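Local coordinates for protein pentafunctional AROM polypeptide (Schizosaccharomyces pombe, PDB 5SWV) that probably carries out the dehydroquinate dehydratase and shikimate dehydrogenase steps of the shikimate pathway, as the two-enzyme portion of a five-activity polypeptide, at residues R265-L276 against D523-E531. Sequence-based numbering, arbitrary orientation.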
loop_
_atom_site.group_PDB
_atom_site.type_symbol
_atom_site.label_atom_id
_atom_site.label_comp_id
_atom_site.label_asym_id
_atom_site.label_seq_id
_atom_site.Cartn_x
_atom_site.Cartn_y
_atom_site.Cartn_z
ATOM N N ARG A 265 -2.716 21.902 -7.925
ATOM C CA ARG A 265 -2.851 21.673 -6.488
ATOM C C ARG A 265 -2.017 20.488 -6.002
ATOM O O ARG A 265 -2.208 20.004 -4.882
ATOM C CB ARG A 265 -4.327 21.470 -6.136
ATOM C CG ARG A 265 -5.196 22.659 -6.530
ATOM C CD ARG A 265 -6.607 22.566 -5.963
ATOM N NE ARG A 265 -6.645 22.948 -4.548
ATOM C CZ ARG A 265 -6.727 24.198 -4.071
ATOM N NH1 ARG A 265 -6.777 25.261 -4.883
ATOM N NH2 ARG A 265 -6.752 24.389 -2.747
ATOM N N SER A 266 -1.087 20.030 -6.837
ATOM C CA SER A 266 -0.138 19.004 -6.431
ATOM C C SER A 266 0.785 19.434 -5.289
ATOM O O SER A 266 1.069 18.634 -4.423
ATOM C CB SER A 266 0.681 18.512 -7.621
ATOM O OG SER A 266 -0.101 17.617 -8.375
ATOM N N PRO A 267 1.247 20.692 -5.273
ATOM C CA PRO A 267 2.043 21.104 -4.107
ATOM C C PRO A 267 1.315 20.995 -2.762
ATOM O O PRO A 267 1.928 20.549 -1.801
ATOM C CB PRO A 267 2.428 22.548 -4.433
ATOM C CG PRO A 267 2.444 22.577 -5.926
ATOM C CD PRO A 267 1.279 21.716 -6.328
ATOM N N ILE A 268 0.022 21.325 -2.715
ATOM C CA ILE A 268 -0.752 21.203 -1.470
ATOM C C ILE A 268 -0.874 19.732 -1.106
ATOM O O ILE A 268 -0.757 19.365 0.069
ATOM C CB ILE A 268 -2.171 21.832 -1.538
ATOM C CG1 ILE A 268 -2.127 23.244 -2.161
ATOM C CG2 ILE A 268 -2.787 21.924 -0.140
ATOM C CD1 ILE A 268 -3.437 24.013 -2.124
ATOM N N LEU A 269 -1.091 18.896 -2.120
ATOM C CA LEU A 269 -1.286 17.456 -1.909
ATOM C C LEU A 269 -0.066 16.828 -1.261
ATOM O O LEU A 269 -0.175 16.193 -0.206
ATOM C CB LEU A 269 -1.701 16.755 -3.215
ATOM C CG LEU A 269 -1.309 15.329 -3.639
ATOM C CD1 LEU A 269 -1.434 14.208 -2.627
ATOM C CD2 LEU A 269 -2.149 14.974 -4.868
ATOM N N HIS A 270 1.097 17.044 -1.856
ATOM C CA HIS A 270 2.328 16.466 -1.318
ATOM C C HIS A 270 2.814 17.143 -0.023
ATOM O O HIS A 270 3.305 16.456 0.866
ATOM C CB HIS A 270 3.403 16.441 -2.392
ATOM C CG HIS A 270 3.085 15.518 -3.524
ATOM N ND1 HIS A 270 3.551 14.224 -3.577
ATOM C CD2 HIS A 270 2.344 15.694 -4.641
ATOM C CE1 HIS A 270 3.111 13.641 -4.678
ATOM N NE2 HIS A 270 2.377 14.511 -5.341
ATOM N N SER A 271 2.657 18.466 0.080
ATOM C CA SER A 271 2.945 19.222 1.328
ATOM C C SER A 271 2.203 18.624 2.496
ATOM O O SER A 271 2.797 18.378 3.548
ATOM C CB SER A 271 2.503 20.692 1.233
ATOM O OG SER A 271 3.342 21.438 0.374
ATOM N N THR A 272 0.904 18.399 2.289
ATOM C CA THR A 272 0.049 17.770 3.288
ATOM C C THR A 272 0.556 16.384 3.630
ATOM O O THR A 272 0.633 16.048 4.793
ATOM C CB THR A 272 -1.415 17.705 2.830
ATOM O OG1 THR A 272 -1.856 19.023 2.511
ATOM C CG2 THR A 272 -2.304 17.149 3.907
ATOM N N ALA A 273 0.926 15.585 2.643
ATOM C CA ALA A 273 1.420 14.235 2.930
ATOM C C ALA A 273 2.669 14.230 3.837
ATOM O O ALA A 273 2.754 13.410 4.758
ATOM C CB ALA A 273 1.699 13.484 1.639
ATOM N N TYR A 274 3.610 15.149 3.594
ATOM C CA TYR A 274 4.828 15.248 4.415
ATOM C C TYR A 274 4.487 15.541 5.871
ATOM O O TYR A 274 5.043 14.944 6.799
ATOM C CB TYR A 274 5.773 16.348 3.918
ATOM C CG TYR A 274 6.135 16.300 2.446
ATOM C CD1 TYR A 274 6.424 15.094 1.814
ATOM C CD2 TYR A 274 6.198 17.466 1.689
ATOM C CE1 TYR A 274 6.733 15.046 0.473
ATOM C CE2 TYR A 274 6.517 17.428 0.351
ATOM C CZ TYR A 274 6.780 16.212 -0.254
ATOM O OH TYR A 274 7.118 16.162 -1.588
ATOM N N GLU A 275 3.551 16.465 6.044
ATOM C CA GLU A 275 3.114 16.937 7.343
ATOM C C GLU A 275 2.458 15.832 8.146
ATOM O O GLU A 275 2.732 15.695 9.316
ATOM C CB GLU A 275 2.132 18.076 7.146
ATOM C CG GLU A 275 1.902 18.926 8.374
ATOM C CD GLU A 275 0.570 19.676 8.335
ATOM O OE1 GLU A 275 -0.049 19.817 7.241
ATOM O OE2 GLU A 275 0.141 20.129 9.428
ATOM N N LEU A 276 1.601 15.043 7.507
ATOM C CA LEU A 276 0.958 13.886 8.144
ATOM C C LEU A 276 1.888 12.705 8.426
ATOM O O LEU A 276 1.570 11.878 9.250
ATOM C CB LEU A 276 -0.220 13.399 7.297
ATOM C CG LEU A 276 -1.389 14.399 7.155
ATOM C CD1 LEU A 276 -2.254 14.074 5.937
ATOM C CD2 LEU A 276 -2.242 14.446 8.419
ATOM N N ASP A 523 -8.195 10.569 2.823
ATOM C CA ASP A 523 -9.202 11.520 3.327
ATOM C C ASP A 523 -8.687 12.914 3.676
ATOM O O ASP A 523 -9.201 13.904 3.159
ATOM C CB ASP A 523 -9.910 10.955 4.562
ATOM C CG ASP A 523 -10.962 9.912 4.229
ATOM O OD1 ASP A 523 -11.212 9.595 3.035
ATOM O OD2 ASP A 523 -11.559 9.413 5.206
ATOM N N ALA A 524 -7.692 12.990 4.560
ATOM C CA ALA A 524 -7.152 14.283 5.010
ATOM C C ALA A 524 -6.375 15.004 3.920
ATOM O O ALA A 524 -6.337 16.229 3.902
ATOM C CB ALA A 524 -6.288 14.122 6.249
ATOM N N VAL A 525 -5.761 14.256 3.013
ATOM C CA VAL A 525 -5.040 14.863 1.905
ATOM C C VAL A 525 -6.032 15.433 0.894
ATOM O O VAL A 525 -5.795 16.494 0.326
ATOM C CB VAL A 525 -4.103 13.863 1.217
ATOM C CG1 VAL A 525 -3.424 14.506 0.024
ATOM C CG2 VAL A 525 -3.034 13.378 2.185
ATOM N N TYR A 526 -7.132 14.719 0.679
ATOM C CA TYR A 526 -8.217 15.176 -0.183
ATOM C C TYR A 526 -8.893 16.435 0.393
ATOM O O TYR A 526 -9.186 17.363 -0.351
ATOM C CB TYR A 526 -9.218 14.017 -0.409
ATOM C CG TYR A 526 -10.399 14.341 -1.289
ATOM C CD1 TYR A 526 -11.547 14.947 -0.759
ATOM C CD2 TYR A 526 -10.380 14.050 -2.645
ATOM C CE1 TYR A 526 -12.630 15.266 -1.554
ATOM C CE2 TYR A 526 -11.469 14.360 -3.454
ATOM C CZ TYR A 526 -12.589 14.967 -2.900
ATOM O OH TYR A 526 -13.660 15.268 -3.688
ATOM N N GLN A 527 -9.112 16.479 1.707
ATOM C CA GLN A 527 -9.765 17.651 2.343
ATOM C C GLN A 527 -9.039 18.978 2.141
ATOM O O GLN A 527 -9.691 20.018 2.060
ATOM C CB GLN A 527 -10.025 17.432 3.856
ATOM C CG GLN A 527 -11.186 16.483 4.195
ATOM C CD GLN A 527 -12.457 16.726 3.356
ATOM O OE1 GLN A 527 -12.877 17.875 3.163
ATOM N NE2 GLN A 527 -13.062 15.647 2.842
ATOM N N LYS A 528 -7.707 18.925 2.060
ATOM C CA LYS A 528 -6.869 20.106 1.831
ATOM C C LYS A 528 -6.698 20.452 0.346
ATOM O O LYS A 528 -6.558 21.622 -0.011
ATOM C CB LYS A 528 -5.514 19.949 2.538
ATOM C CG LYS A 528 -5.641 20.040 4.065
ATOM C CD LYS A 528 -4.313 20.220 4.819
ATOM C CE LYS A 528 -3.601 21.539 4.519
ATOM N NZ LYS A 528 -4.476 22.722 4.757
ATOM N N VAL A 529 -6.728 19.450 -0.522
ATOM C CA VAL A 529 -6.761 19.705 -1.958
ATOM C C VAL A 529 -8.056 20.448 -2.330
ATOM O O VAL A 529 -7.988 21.442 -3.043
ATOM C CB VAL A 529 -6.577 18.409 -2.792
ATOM C CG1 VAL A 529 -6.859 18.646 -4.265
ATOM C CG2 VAL A 529 -5.159 17.889 -2.647
ATOM N N ILE A 530 -9.217 20.007 -1.838
ATOM C CA ILE A 530 -10.491 20.645 -2.247
ATOM C C ILE A 530 -10.732 22.046 -1.671
ATOM O O ILE A 530 -11.406 22.852 -2.322
ATOM C CB ILE A 530 -11.744 19.755 -2.017
ATOM C CG1 ILE A 530 -12.070 19.549 -0.528
ATOM C CG2 ILE A 530 -11.577 18.414 -2.718
ATOM C CD1 ILE A 530 -13.423 18.900 -0.314
ATOM N N GLU A 531 -10.195 22.314 -0.472
ATOM C CA GLU A 531 -10.287 23.638 0.206
ATOM C C GLU A 531 -10.215 24.872 -0.700
ATOM O O GLU A 531 -10.917 25.860 -0.473
ATOM C CB GLU A 531 -9.191 23.785 1.268
ATOM C CG GLU A 531 -9.624 23.369 2.662
ATOM C CD GLU A 531 -8.585 23.694 3.715
ATOM O OE1 GLU A 531 -7.991 24.787 3.626
ATOM O OE2 GLU A 531 -8.369 22.868 4.632
ATOM O OXT GLU A 531 -9.443 24.917 -1.660
#
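Leu269 and Val529 mark where the two helices come nearest, their CA atoms 5.9 Å apart, and the tight part of the interface is built around them. CB of Leu269 rests on CG2 of Val529 at 3.7 Å, while its CD1 branch reaches along to CG1 of Val525. Two turns on, Leu276 brings CD1 to both CG2 of Val525 and CB of Ala524. Leu269 also touches Leu509 of helix 500-516. Toward solvent the packing gives way to long, bent chains. CD of Lys528 lies 3.6 Å from OG1 of Thr272, a hydroxyl itself bonded back to O of Ile268 (2.7 Å); bends at chi3 and chi4 then swing CE and NZ of the lysine round. NZ of Lys528 makes a long salt bridge to OE2 of Glu531. Arg265, at the N-cap of its helix, reaches the chain terminus: NE gives a weak, bent hydrogen bond to O of Val529 (127° at the hydrogen), and NH2 pairs by charge alone with OXT of Glu531, which lies well out of the guanidinium plane. Roughly antiparallel, at 143°, the helices join the C-terminal end of the chain to the substrate-binding domain, as in the shikimate dehydrogenase fold.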